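Local structure of Glyoxalase/Bleomycin resistance protein/dioxygenase domain (Frankia sp., 2RK0) at residues 76-81 against 120-125; 20-25 against 112-117; 6-11 against 52-57. The protein is of unknown specific function but belongs to the glyoxalase/bleomycin resistance protein/dioxygenase superfamily, whose relatives include metal-dependent enzymes and drug-binding resistance proteins. One frame throughout, in Å; residues are numbered along the deposited sequence.

Contact 1: residues 76-81 against 120-125; sequences LSFSVE and IALEAM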
ATOM      1  N   LEU A  76       4.624   2.768  -1.657  1.00 15.37           N
ATOM      2  CA  LEU A  76       3.352   3.384  -1.284  1.00 16.90           C
ATOM      3  C   LEU A  76       3.442   4.907  -1.437  1.00 16.12           C
ATOM      4  O   LEU A  76       4.299   5.545  -0.836  1.00 15.02           O
ATOM      5  CB  LEU A  76       3.010   3.025   0.162  1.00 13.95           C
ATOM      6  CG  LEU A  76       1.714   3.582   0.751  1.00 18.68           C
ATOM      7  CD1 LEU A  76       0.518   3.169  -0.106  1.00 15.21           C
ATOM      8  CD2 LEU A  76       1.563   3.064   2.171  1.00 16.60           C
ATOM      9  N   SER A  77       2.555   5.480  -2.241  1.00 16.19           N
ATOM     10  CA  SER A  77       2.573   6.914  -2.483  1.00 16.70           C
ATOM     11  C   SER A  77       1.375   7.657  -1.889  1.00 17.34           C
ATOM     12  O   SER A  77       0.221   7.347  -2.191  1.00 15.08           O
ATOM     13  CB  SER A  77       2.656   7.175  -3.987  1.00 18.21           C
ATOM     14  OG  SER A  77       2.765   8.562  -4.245  1.00 21.94           O
ATOM     15  N   PHE A  78       1.674   8.642  -1.046  1.00 17.02           N
ATOM     16  CA  PHE A  78       0.658   9.452  -0.379  1.00 19.08           C
ATOM     17  C   PHE A  78       0.393  10.755  -1.137  1.00 18.54           C
ATOM     18  O   PHE A  78       1.296  11.315  -1.760  1.00 16.40           O
ATOM     19  CB  PHE A  78       1.118   9.819   1.040  1.00 19.16           C
ATOM     20  CG  PHE A  78       1.515   8.636   1.890  1.00 21.30           C
ATOM     21  CD1 PHE A  78       0.564   7.713   2.317  1.00 19.39           C
ATOM     22  CD2 PHE A  78       2.841   8.462   2.283  1.00 21.18           C
ATOM     23  CE1 PHE A  78       0.925   6.633   3.126  1.00 20.22           C
ATOM     24  CE2 PHE A  78       3.214   7.384   3.092  1.00 21.17           C
ATOM     25  CZ  PHE A  78       2.252   6.470   3.513  1.00 20.02           C
ATOM     26  N   SER A  79      -0.844  11.238  -1.075  1.00 18.11           N
ATOM     27  CA  SER A  79      -1.192  12.503  -1.711  1.00 18.49           C
ATOM     28  C   SER A  79      -1.028  13.601  -0.662  1.00 19.43           C
ATOM     29  O   SER A  79      -1.437  13.415   0.483  1.00 18.33           O
ATOM     30  CB  SER A  79      -2.656  12.503  -2.181  1.00 18.33           C
ATOM     31  OG  SER A  79      -2.872  11.615  -3.258  1.00 21.64           O
ATOM     32  N   VAL A  80      -0.411  14.720  -1.040  1.00 18.98           N
ATOM     33  CA  VAL A  80      -0.269  15.859  -0.133  1.00 20.48           C
ATOM     34  C   VAL A  80      -0.955  17.044  -0.811  1.00 21.36           C
ATOM     35  O   VAL A  80      -1.098  17.071  -2.036  1.00 22.16           O
ATOM     36  CB  VAL A  80       1.216  16.204   0.178  1.00 21.76           C
ATOM     37  CG1 VAL A  80       1.863  15.042   0.925  1.00 21.82           C
ATOM     38  CG2 VAL A  80       1.973  16.527  -1.106  1.00 21.68           C
ATOM     39  N   GLU A  81      -1.374  18.024  -0.026  1.00 21.16           N
ATOM     40  CA  GLU A  81      -2.099  19.171  -0.559  1.00 20.03           C
ATOM     41  C   GLU A  81      -1.308  20.361  -1.082  1.00 19.38           C
ATOM     42  O   GLU A  81      -1.747  21.022  -2.025  1.00 17.54           O
ATOM     43  CB  GLU A  81      -3.098  19.647   0.494  1.00 22.98           C
ATOM     44  CG  GLU A  81      -4.042  18.541   0.936  1.00 26.45           C
ATOM     45  CD  GLU A  81      -4.953  18.959   2.066  1.00 27.99           C
ATOM     46  OE1 GLU A  81      -4.464  19.602   3.022  1.00 28.32           O
ATOM     47  OE2 GLU A  81      -6.156  18.633   2.003  1.00 31.09           O
ATOM     48  N   ILE A 120      11.331   0.623   3.788  1.00 16.67           N
ATOM     49  CA  ILE A 120      10.168   0.441   2.930  1.00 17.03           C
ATOM     50  C   ILE A 120      10.040   1.705   2.076  1.00 17.03           C
ATOM     51  O   ILE A 120      10.152   2.824   2.590  1.00 16.56           O
ATOM     52  CB  ILE A 120       8.905   0.222   3.775  1.00 16.94           C
ATOM     53  CG1 ILE A 120       9.074  -1.069   4.588  1.00 16.50           C
ATOM     54  CG2 ILE A 120       7.664   0.204   2.875  1.00 15.05           C
ATOM     55  CD1 ILE A 120       7.918  -1.382   5.530  1.00 15.07           C
ATOM     56  N   ALA A 121       9.826   1.523   0.776  1.00 15.48           N
ATOM     57  CA  ALA A 121       9.724   2.645  -0.145  1.00 15.59           C
ATOM     58  C   ALA A 121       8.400   3.402  -0.093  1.00 16.77           C
ATOM     59  O   ALA A 121       7.340   2.841  -0.373  1.00 15.04           O
ATOM     60  CB  ALA A 121       9.996   2.175  -1.572  1.00 15.22           C
ATOM     61  N   LEU A 122       8.489   4.686   0.251  1.00 17.20           N
ATOM     62  CA  LEU A 122       7.337   5.574   0.349  1.00 17.62           C
ATOM     63  C   LEU A 122       7.544   6.819  -0.514  1.00 17.41           C
ATOM     64  O   LEU A 122       8.676   7.157  -0.883  1.00 14.26           O
ATOM     65  CB  LEU A 122       7.140   6.016   1.801  1.00 17.52           C
ATOM     66  CG  LEU A 122       7.020   4.912   2.847  1.00 17.59           C
ATOM     67  CD1 LEU A 122       6.979   5.540   4.246  1.00 17.63           C
ATOM     68  CD2 LEU A 122       5.765   4.086   2.569  1.00 15.74           C
ATOM     69  N   GLU A 123       6.441   7.492  -0.831  1.00 16.17           N
ATOM     70  CA  GLU A 123       6.474   8.707  -1.634  1.00 18.51           C
ATOM     71  C   GLU A 123       5.377   9.671  -1.190  1.00 18.08           C
ATOM     72  O   GLU A 123       4.348   9.255  -0.647  1.00 15.81           O
ATOM     73  CB  GLU A 123       6.240   8.408  -3.121  1.00 19.50           C
ATOM     74  CG  GLU A 123       7.224   7.473  -3.786  1.00 26.59           C
ATOM     75  CD  GLU A 123       7.038   7.441  -5.301  1.00 29.82           C
ATOM     76  OE1 GLU A 123       5.888   7.588  -5.765  1.00 31.96           O
ATOM     77  OE2 GLU A 123       8.036   7.256  -6.024  1.00 31.82           O
ATOM     78  N   ALA A 124       5.620  10.957  -1.416  1.00 17.50           N
ATOM     79  CA  ALA A 124       4.647  12.011  -1.129  1.00 17.90           C
ATOM     80  C   ALA A 124       4.521  12.700  -2.480  1.00 17.55           C
ATOM     81  O   ALA A 124       5.526  13.075  -3.089  1.00 16.37           O
ATOM     82  CB  ALA A 124       5.171  12.971  -0.101  1.00 17.68           C
HETATM   83  N   MSE A 125       3.287  12.874  -2.929  1.00 17.43           N
HETATM   84  CA  MSE A 125       3.010  13.438  -4.238  1.00 19.80           C
HETATM   85  C   MSE A 125       2.106  14.674  -4.259  1.00 18.48           C
HETATM   86  O   MSE A 125       1.086  14.712  -3.578  1.00 16.13           O
HETATM   87  CB  MSE A 125       2.373  12.330  -5.073  1.00 23.65           C
HETATM   88  CG  MSE A 125       1.569  12.785  -6.265  1.00 33.00           C
HETATM   89 SE   MSE A 125       2.655  12.700  -7.874  1.00 60.38          SE
HETATM   90  CE  MSE A 125       3.026  14.581  -8.236  1.00 41.87           C
TER
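Leu76 to Val80 and Ala121 to Met125 form the parallel strand pair of a βαβββ module, the repeated unit of the glyoxalase fold. Strand 72-80 comes first along the chain and strand 121-127 last of the four, yet they lie side by side. Helix 83-96 and two further strands come between them in the chain. Five backbone hydrogen bonds join the pair. The first runs from Leu76 N to Ala121 O (3.0 Å). Leu76 O then accepts from Glu123 N. Phe78 N to Glu123 O is almost straight, 176° at the hydrogen. Met125 N gives to Phe78 O at 2.8 Å, and Val80 N closes the series on Met125 O.

Leu76, Phe78, Leu122 and Ala124 occupy one face. The Leu122 CD2 methyl lies against Leu76 CB at 3.8 Å. The same methyl approaches Phe78 CE2 obliquely, at 4.2 Å. Further along, Val80 CG1 meets the Ala124 methyl, and both residues also pack on Leu86 of helix 83-96. Ser77, Glu123 and Met125, present as selenomethionine, point to the other face. In relatives, the ligand or metal site lies on the face turned from the helices, so this is probably the equivalent surface. Glu123 OE1 comes to 3.6 Å from Ser77 OG, which is proximity and not a hydrogen bond. Leu76 to Val80 also pair antiparallel with a strand of the second subunit, so the sheet continues across the interface.

Val80 has CG1 anti to its carbonyl carbon (chi1 -64°). This turns the other methyl, CG2, to Met125 O, 3.2 Å away, beside the oxygen's hydrogen bond from Val80 N.

Contact 2: residues 20-25 against 112-117; sequences CRWYTE and LAFRDA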
ATOM      1  N   CYS A  20       6.758   2.757  15.267  1.00 21.22           N
ATOM      2  CA  CYS A  20       5.722   3.624  15.811  1.00 20.62           C
ATOM      3  C   CYS A  20       6.281   5.022  15.978  1.00 20.46           C
ATOM      4  O   CYS A  20       5.648   5.998  15.596  1.00 20.68           O
ATOM      5  CB  CYS A  20       5.233   3.099  17.159  1.00 22.32           C
ATOM      6  SG  CYS A  20       4.225   1.613  17.033  1.00 23.72           S
ATOM      7  N   ARG A  21       7.471   5.116  16.561  1.00 21.10           N
ATOM      8  CA  ARG A  21       8.099   6.412  16.754  1.00 22.26           C
ATOM      9  C   ARG A  21       8.432   7.070  15.410  1.00 20.93           C
ATOM     10  O   ARG A  21       8.260   8.278  15.242  1.00 20.08           O
ATOM     11  CB  ARG A  21       9.372   6.264  17.588  1.00 25.41           C
ATOM     12  CG  ARG A  21       9.121   6.039  19.073  1.00 28.72           C
ATOM     13  CD  ARG A  21      10.425   6.146  19.854  1.00 34.36           C
ATOM     14  NE  ARG A  21      11.233   4.933  19.765  1.00 37.72           N
ATOM     15  CZ  ARG A  21      11.023   3.846  20.501  1.00 40.79           C
ATOM     16  NH1 ARG A  21      10.033   3.820  21.386  1.00 42.12           N
ATOM     17  NH2 ARG A  21      11.802   2.782  20.352  1.00 42.10           N
ATOM     18  N   TRP A  22       8.896   6.275  14.452  1.00 19.38           N
ATOM     19  CA  TRP A  22       9.245   6.819  13.149  1.00 17.85           C
ATOM     20  C   TRP A  22       8.019   7.407  12.453  1.00 17.22           C
ATOM     21  O   TRP A  22       8.039   8.543  11.988  1.00 17.29           O
ATOM     22  CB  TRP A  22       9.846   5.739  12.249  1.00 20.54           C
ATOM     23  CG  TRP A  22      10.491   6.309  11.014  1.00 20.29           C
ATOM     24  CD1 TRP A  22      11.797   6.684  10.876  1.00 20.72           C
ATOM     25  CD2 TRP A  22       9.849   6.630   9.770  1.00 18.93           C
ATOM     26  NE1 TRP A  22      12.008   7.218   9.628  1.00 19.43           N
ATOM     27  CE2 TRP A  22      10.832   7.196   8.928  1.00 19.08           C
ATOM     28  CE3 TRP A  22       8.539   6.492   9.284  1.00 18.80           C
ATOM     29  CZ2 TRP A  22      10.551   7.627   7.626  1.00 16.52           C
ATOM     30  CZ3 TRP A  22       8.261   6.921   7.988  1.00 18.21           C
ATOM     31  CH2 TRP A  22       9.265   7.481   7.176  1.00 15.40           C
ATOM     32  N   TYR A  23       6.948   6.629  12.374  1.00 16.81           N
ATOM     33  CA  TYR A  23       5.757   7.120  11.713  1.00 16.64           C
ATOM     34  C   TYR A  23       5.131   8.309  12.440  1.00 18.26           C
ATOM     35  O   TYR A  23       4.638   9.243  11.807  1.00 18.56           O
ATOM     36  CB  TYR A  23       4.743   5.985  11.539  1.00 14.97           C
ATOM     37  CG  TYR A  23       5.063   5.120  10.342  1.00 15.14           C
ATOM     38  CD1 TYR A  23       6.018   4.104  10.414  1.00 14.95           C
ATOM     39  CD2 TYR A  23       4.487   5.393   9.105  1.00 15.91           C
ATOM     40  CE1 TYR A  23       6.397   3.386   9.267  1.00 16.69           C
ATOM     41  CE2 TYR A  23       4.855   4.692   7.964  1.00 16.56           C
ATOM     42  CZ  TYR A  23       5.808   3.695   8.044  1.00 16.79           C
ATOM     43  OH  TYR A  23       6.185   3.040   6.891  1.00 18.70           O
ATOM     44  N   THR A  24       5.170   8.281  13.767  1.00 18.64           N
ATOM     45  CA  THR A  24       4.601   9.366  14.562  1.00 20.92           C
ATOM     46  C   THR A  24       5.339  10.658  14.265  1.00 22.50           C
ATOM     47  O   THR A  24       4.733  11.684  13.949  1.00 23.56           O
ATOM     48  CB  THR A  24       4.707   9.062  16.075  1.00 20.87           C
ATOM     49  OG1 THR A  24       3.963   7.872  16.368  1.00 20.32           O
ATOM     50  CG2 THR A  24       4.150  10.226  16.911  1.00 20.07           C
ATOM     51  N   GLU A  25       6.661  10.588  14.351  1.00 23.53           N
ATOM     52  CA  GLU A  25       7.534  11.731  14.123  1.00 25.19           C
ATOM     53  C   GLU A  25       7.542  12.281  12.695  1.00 24.77           C
ATOM     54  O   GLU A  25       7.521  13.498  12.490  1.00 22.97           O
ATOM     55  CB  GLU A  25       8.960  11.352  14.524  1.00 27.42           C
ATOM     56  CG  GLU A  25       9.956  12.490  14.463  1.00 34.17           C
ATOM     57  CD  GLU A  25      11.309  12.092  15.034  1.00 37.33           C
ATOM     58  OE1 GLU A  25      11.333  11.586  16.177  1.00 39.50           O
ATOM     59  OE2 GLU A  25      12.336  12.288  14.345  1.00 38.56           O
ATOM     60  N   LEU A 112       8.380  13.369  -3.550  1.00 17.37           N
ATOM     61  CA  LEU A 112       9.410  13.276  -2.528  1.00 17.54           C
ATOM     62  C   LEU A 112       9.498  11.787  -2.222  1.00 17.55           C
ATOM     63  O   LEU A 112       8.541  11.195  -1.726  1.00 18.62           O
ATOM     64  CB  LEU A 112       8.992  14.059  -1.283  1.00 19.21           C
ATOM     65  CG  LEU A 112       9.880  13.961  -0.041  1.00 22.57           C
ATOM     66  CD1 LEU A 112      11.313  14.293  -0.402  1.00 21.51           C
ATOM     67  CD2 LEU A 112       9.349  14.907   1.034  1.00 22.44           C
ATOM     68  N   ALA A 113      10.628  11.167  -2.550  1.00 16.18           N
ATOM     69  CA  ALA A 113      10.786   9.740  -2.306  1.00 14.70           C
ATOM     70  C   ALA A 113      11.608   9.521  -1.044  1.00 15.85           C
ATOM     71  O   ALA A 113      12.681  10.110  -0.879  1.00 14.49           O
ATOM     72  CB  ALA A 113      11.463   9.076  -3.517  1.00 14.48           C
ATOM     73  N   PHE A 114      11.099   8.684  -0.143  1.00 14.62           N
ATOM     74  CA  PHE A 114      11.800   8.417   1.106  1.00 15.47           C
ATOM     75  C   PHE A 114      11.566   6.992   1.608  1.00 16.30           C
ATOM     76  O   PHE A 114      10.729   6.255   1.077  1.00 16.26           O
ATOM     77  CB  PHE A 114      11.383   9.454   2.164  1.00 16.50           C
ATOM     78  CG  PHE A 114       9.895   9.491   2.444  1.00 15.83           C
ATOM     79  CD1 PHE A 114       9.381   8.943   3.621  1.00 16.07           C
ATOM     80  CD2 PHE A 114       9.013  10.088   1.545  1.00 17.59           C
ATOM     81  CE1 PHE A 114       8.008   8.993   3.910  1.00 15.92           C
ATOM     82  CE2 PHE A 114       7.635  10.145   1.815  1.00 16.56           C
ATOM     83  CZ  PHE A 114       7.134   9.596   3.000  1.00 14.68           C
ATOM     84  N   ARG A 115      12.318   6.606   2.632  1.00 17.55           N
ATOM     85  CA  ARG A 115      12.207   5.264   3.189  1.00 17.89           C
ATOM     86  C   ARG A 115      11.928   5.330   4.680  1.00 17.98           C
ATOM     87  O   ARG A 115      12.340   6.271   5.346  1.00 17.54           O
ATOM     88  CB  ARG A 115      13.517   4.504   2.983  1.00 18.58           C
ATOM     89  CG  ARG A 115      14.020   4.490   1.563  1.00 20.75           C
ATOM     90  CD  ARG A 115      13.251   3.512   0.723  1.00 23.36           C
ATOM     91  NE  ARG A 115      13.803   3.423  -0.623  1.00 25.08           N
ATOM     92  CZ  ARG A 115      13.969   2.281  -1.282  1.00 26.76           C
ATOM     93  NH1 ARG A 115      13.625   1.134  -0.706  1.00 24.97           N
ATOM     94  NH2 ARG A 115      14.470   2.285  -2.514  1.00 24.15           N
ATOM     95  N   ASP A 116      11.234   4.332   5.211  1.00 16.46           N
ATOM     96  CA  ASP A 116      10.977   4.341   6.637  1.00 17.33           C
ATOM     97  C   ASP A 116      12.102   3.585   7.326  1.00 16.05           C
ATOM     98  O   ASP A 116      13.084   3.211   6.678  1.00 15.37           O
ATOM     99  CB  ASP A 116       9.605   3.737   6.962  1.00 16.93           C
ATOM    100  CG  ASP A 116       9.541   2.230   6.760  1.00 19.89           C
ATOM    101  OD1 ASP A 116      10.544   1.590   6.358  1.00 16.41           O
ATOM    102  OD2 ASP A 116       8.451   1.688   7.021  1.00 16.93           O
ATOM    103  N   ALA A 117      11.966   3.365   8.628  1.00 15.86           N
ATOM    104  CA  ALA A 117      12.993   2.675   9.404  1.00 16.49           C
ATOM    105  C   ALA A 117      13.377   1.295   8.860  1.00 18.17           C
ATOM    106  O   ALA A 117      14.483   0.820   9.101  1.00 18.48           O
ATOM    107  CB  ALA A 117      12.548   2.563  10.853  1.00 17.06           C
TER
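Trp22 and Asp116 meet through two quite different first torsions. In Trp22, CG is anti to the backbone N (chi1 -168°), and the indole extends from the helix across the end of strand 109-115. In Asp116, CG sits between the backbone N and the carbonyl carbon (chi1 71°). That turn directs the carboxylate to the neighbouring Tyr23. Asp116 CA lies over the six-membered ring of Trp22, 3.6 Å from its centroid, as a CH-pi contact. The Asp116 CB follows at 3.6 Å from Trp22 CZ3. Ala117 N is over the same face, nearer the five-membered ring. At the edge of the indole, Trp22 CH2 touches Phe114 CE1 at 3.8 Å, so these two rings meet rim to rim. Arg115 O is close to Trp22 CZ2, at 3.2 Å.

In the glyoxalase fold, two βαβββ modules, each with its own sheet, lie in one chain. This contact brings helix 16-27, which follows strand 6-12 of one sheet, onto strand 109-115 of the other and the turn after it. Phe114 also packs on Leu93 of helix 83-96.

The polar part is one short hydrogen bond, from Tyr23 OH to Asp116 OD2, 2.6 Å long. The hydroxyl comes to the anti side of the carboxylate, 22° out of its plane. The phenol ring and the carboxylate are nearly perpendicular. The other oxygen, Asp116 OD1, accepts from Asp118 N and Ile120 N. The carboxylate is thus gripped at both oxygens and its rotation is fixed. The two bonds to OD1 also tie the turn that leads into strand 121-127. Within the helix, Trp22 CE3 stands over one face of the Tyr23 ring, 3.6 Å above its plane.

Contact 3: residues 6-11 against 52-57; sequences VSHVSL and SIVLRE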
ATOM      1  N   VAL A   6      -8.946   2.485  -0.151  1.00 24.24           N
ATOM      2  CA  VAL A   6      -8.155   1.752   0.822  1.00 23.90           C
ATOM      3  C   VAL A   6      -8.721   1.878   2.231  1.00 23.64           C
ATOM      4  O   VAL A   6      -8.881   2.979   2.748  1.00 24.36           O
ATOM      5  CB  VAL A   6      -6.679   2.245   0.846  1.00 25.43           C
ATOM      6  CG1 VAL A   6      -5.886   1.475   1.895  1.00 22.96           C
ATOM      7  CG2 VAL A   6      -6.041   2.068  -0.527  1.00 22.71           C
ATOM      8  N   SER A   7      -9.028   0.743   2.849  1.00 21.34           N
ATOM      9  CA  SER A   7      -9.543   0.738   4.211  1.00 22.80           C
ATOM     10  C   SER A   7      -8.353   0.990   5.141  1.00 22.61           C
ATOM     11  O   SER A   7      -8.427   1.772   6.093  1.00 23.77           O
ATOM     12  CB  SER A   7     -10.179  -0.616   4.518  1.00 21.91           C
ATOM     13  OG  SER A   7     -10.692  -0.628   5.833  1.00 28.98           O
ATOM     14  N   HIS A   8      -7.250   0.313   4.851  1.00 22.03           N
ATOM     15  CA  HIS A   8      -6.029   0.484   5.621  1.00 21.73           C
ATOM     16  C   HIS A   8      -4.884  -0.318   5.039  1.00 20.30           C
ATOM     17  O   HIS A   8      -5.081  -1.257   4.268  1.00 19.30           O
ATOM     18  CB  HIS A   8      -6.230   0.091   7.086  1.00 24.77           C
ATOM     19  CG  HIS A   8      -6.496  -1.364   7.299  1.00 26.72           C
ATOM     20  ND1 HIS A   8      -7.769  -1.877   7.441  1.00 29.41           N
ATOM     21  CD2 HIS A   8      -5.650  -2.416   7.424  1.00 27.20           C
ATOM     22  CE1 HIS A   8      -7.696  -3.179   7.647  1.00 28.69           C
ATOM     23  NE2 HIS A   8      -6.420  -3.531   7.642  1.00 29.21           N
ATOM     24  N   VAL A   9      -3.675   0.071   5.407  1.00 19.05           N
ATOM     25  CA  VAL A   9      -2.499  -0.624   4.924  1.00 19.60           C
ATOM     26  C   VAL A   9      -1.774  -1.203   6.115  1.00 19.60           C
ATOM     27  O   VAL A   9      -1.479  -0.498   7.076  1.00 19.30           O
ATOM     28  CB  VAL A   9      -1.543   0.324   4.190  1.00 18.63           C
ATOM     29  CG1 VAL A   9      -0.341  -0.463   3.669  1.00 19.76           C
ATOM     30  CG2 VAL A   9      -2.273   1.014   3.048  1.00 19.29           C
ATOM     31  N   SER A  10      -1.500  -2.496   6.062  1.00 18.79           N
ATOM     32  CA  SER A  10      -0.784  -3.126   7.152  1.00 19.55           C
ATOM     33  C   SER A  10       0.635  -3.402   6.667  1.00 18.63           C
ATOM     34  O   SER A  10       0.832  -4.096   5.670  1.00 19.82           O
ATOM     35  CB  SER A  10      -1.485  -4.422   7.556  1.00 20.18           C
ATOM     36  OG  SER A  10      -0.876  -4.958   8.713  1.00 21.94           O
ATOM     37  N   LEU A  11       1.612  -2.837   7.369  1.00 18.60           N
ATOM     38  CA  LEU A  11       3.017  -2.996   7.021  1.00 16.36           C
ATOM     39  C   LEU A  11       3.746  -3.905   7.994  1.00 17.79           C
ATOM     40  O   LEU A  11       3.499  -3.869   9.199  1.00 18.30           O
ATOM     41  CB  LEU A  11       3.722  -1.636   7.016  1.00 15.50           C
ATOM     42  CG  LEU A  11       3.154  -0.545   6.103  1.00 15.75           C
ATOM     43  CD1 LEU A  11       4.036   0.692   6.207  1.00 15.23           C
ATOM     44  CD2 LEU A  11       3.096  -1.038   4.654  1.00 11.29           C
ATOM     45  N   SER A  52      -5.574   4.848   7.488  1.00 23.43           N
ATOM     46  CA  SER A  52      -5.210   3.958   8.582  1.00 23.31           C
ATOM     47  C   SER A  52      -4.010   3.115   8.189  1.00 22.31           C
ATOM     48  O   SER A  52      -3.986   2.513   7.117  1.00 21.38           O
ATOM     49  CB  SER A  52      -6.365   3.015   8.944  1.00 23.74           C
ATOM     50  OG  SER A  52      -7.216   3.572   9.929  1.00 28.31           O
ATOM     51  N   ILE A  53      -3.017   3.081   9.066  1.00 21.19           N
ATOM     52  CA  ILE A  53      -1.828   2.283   8.834  1.00 21.16           C
ATOM     53  C   ILE A  53      -1.564   1.422  10.056  1.00 20.63           C
ATOM     54  O   ILE A  53      -1.454   1.925  11.180  1.00 19.51           O
ATOM     55  CB  ILE A  53      -0.582   3.148   8.577  1.00 21.34           C
ATOM     56  CG1 ILE A  53      -0.742   3.905   7.264  1.00 21.07           C
ATOM     57  CG2 ILE A  53       0.663   2.261   8.520  1.00 20.86           C
ATOM     58  CD1 ILE A  53       0.427   4.773   6.932  1.00 26.78           C
ATOM     59  N   VAL A  54      -1.471   0.119   9.829  1.00 18.82           N
ATOM     60  CA  VAL A  54      -1.207  -0.808  10.911  1.00 19.74           C
ATOM     61  C   VAL A  54       0.229  -1.293  10.763  1.00 19.35           C
ATOM     62  O   VAL A  54       0.631  -1.737   9.689  1.00 17.95           O
ATOM     63  CB  VAL A  54      -2.157  -2.025  10.863  1.00 19.72           C
ATOM     64  CG1 VAL A  54      -1.907  -2.922  12.070  1.00 19.77           C
ATOM     65  CG2 VAL A  54      -3.621  -1.551  10.830  1.00 19.09           C
ATOM     66  N   LEU A  55       1.004  -1.167  11.837  1.00 18.92           N
ATOM     67  CA  LEU A  55       2.394  -1.611  11.850  1.00 18.94           C
ATOM     68  C   LEU A  55       2.366  -2.987  12.497  1.00 20.90           C
ATOM     69  O   LEU A  55       1.735  -3.178  13.535  1.00 19.55           O
ATOM     70  CB  LEU A  55       3.255  -0.642  12.664  1.00 18.99           C
ATOM     71  CG  LEU A  55       3.190   0.812  12.175  1.00 19.51           C
ATOM     72  CD1 LEU A  55       4.057   1.722  13.035  1.00 18.63           C
ATOM     73  CD2 LEU A  55       3.647   0.870  10.734  1.00 19.12           C
ATOM     74  N   ARG A  56       3.045  -3.952  11.888  1.00 21.67           N
ATOM     75  CA  ARG A  56       3.019  -5.302  12.427  1.00 23.20           C
ATOM     76  C   ARG A  56       4.390  -5.980  12.499  1.00 23.19           C
ATOM     77  O   ARG A  56       5.104  -6.083  11.500  1.00 20.35           O
ATOM     78  CB  ARG A  56       2.050  -6.136  11.585  1.00 25.71           C
ATOM     79  CG  ARG A  56       1.665  -7.474  12.179  1.00 31.78           C
ATOM     80  CD  ARG A  56       0.488  -8.070  11.415  1.00 34.29           C
ATOM     81  NE  ARG A  56      -0.739  -7.305  11.624  1.00 36.67           N
ATOM     82  CZ  ARG A  56      -1.568  -7.487  12.649  1.00 38.57           C
ATOM     83  NH1 ARG A  56      -1.311  -8.415  13.563  1.00 40.50           N
ATOM     84  NH2 ARG A  56      -2.652  -6.738  12.769  1.00 37.35           N
ATOM     85  N   GLU A  57       4.748  -6.436  13.693  1.00 23.19           N
ATOM     86  CA  GLU A  57       6.017  -7.121  13.893  1.00 24.93           C
ATOM     87  C   GLU A  57       5.737  -8.608  14.057  1.00 25.45           C
ATOM     88  O   GLU A  57       4.976  -9.002  14.937  1.00 26.08           O
ATOM     89  CB  GLU A  57       6.729  -6.609  15.141  1.00 24.61           C
ATOM     90  CG  GLU A  57       8.172  -7.080  15.241  1.00 28.57           C
ATOM     91  CD  GLU A  57       8.812  -6.748  16.577  1.00 30.02           C
ATOM     92  OE1 GLU A  57       8.516  -5.667  17.130  1.00 30.21           O
ATOM     93  OE2 GLU A  57       9.622  -7.563  17.065  1.00 31.22           O
TER
HETATM   94  O   HOH W   1      -8.431   4.712   6.469  1.00 34.82           O
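Strands 8-11 and 52-57 run parallel, their axes 17° apart, and four backbone hydrogen bonds join them: Val9 N to Ser52 O, Val54 N to Val9 O, Leu11 N to Val54 O and Arg56 N to Leu11 O. The last is 2.7 Å long. Just before the pair, a water bridges Ser7 O and Ser52 N, 3.0 Å from each.

His8 CB packs on Ser52 CB at 3.5 Å. With CG between its backbone N and carbonyl carbon (chi1 66°), His8 brings ring atom CD2 obliquely to Val54 CG2, at 4.1 Å. The His8 ring also meets that of His75 of the second subunit. Ser10 OG lies in the plane of the Arg56 guanidinium, 3.7 Å from NE, but its hydrogen bond goes to Asp74 of the second subunit. Arg56 NH1 bonds Thr40. On the apolar face, Leu11 CD1 loosely touches Ile53 CG2, while Leu11 CB approaches Leu55 CD2.

Strand 6-12 also pairs antiparallel with a strand of the second subunit. The arrangement is the parallel first-and-fourth strand pair of a βαβββ module, typical of the glyoxalase superfamily.

Overall arrangement
Contacts 1 and 3 are equivalent parallel pairs in two different sheets, each with strand order 1-4-3-2. Both rest on backbone hydrogen bonds and both reach the second subunit. Contact 1 is buried; contact 3 is partly buried and lies farther from the chain centre. Contact 2 is also partly buried but joins helix to strand and turn, through an aromatic face and one side-chain hydrogen bond. It shares a sheet with contact 1, where Leu122 N probably bonds Phe114 O. Tyr23 connects it to contact 3 by packing on Leu11 and Leu55. Phe78 of contact 1 reaches Ile53 of contact 3, so side-chain packing also joins contact 1 to contact 3.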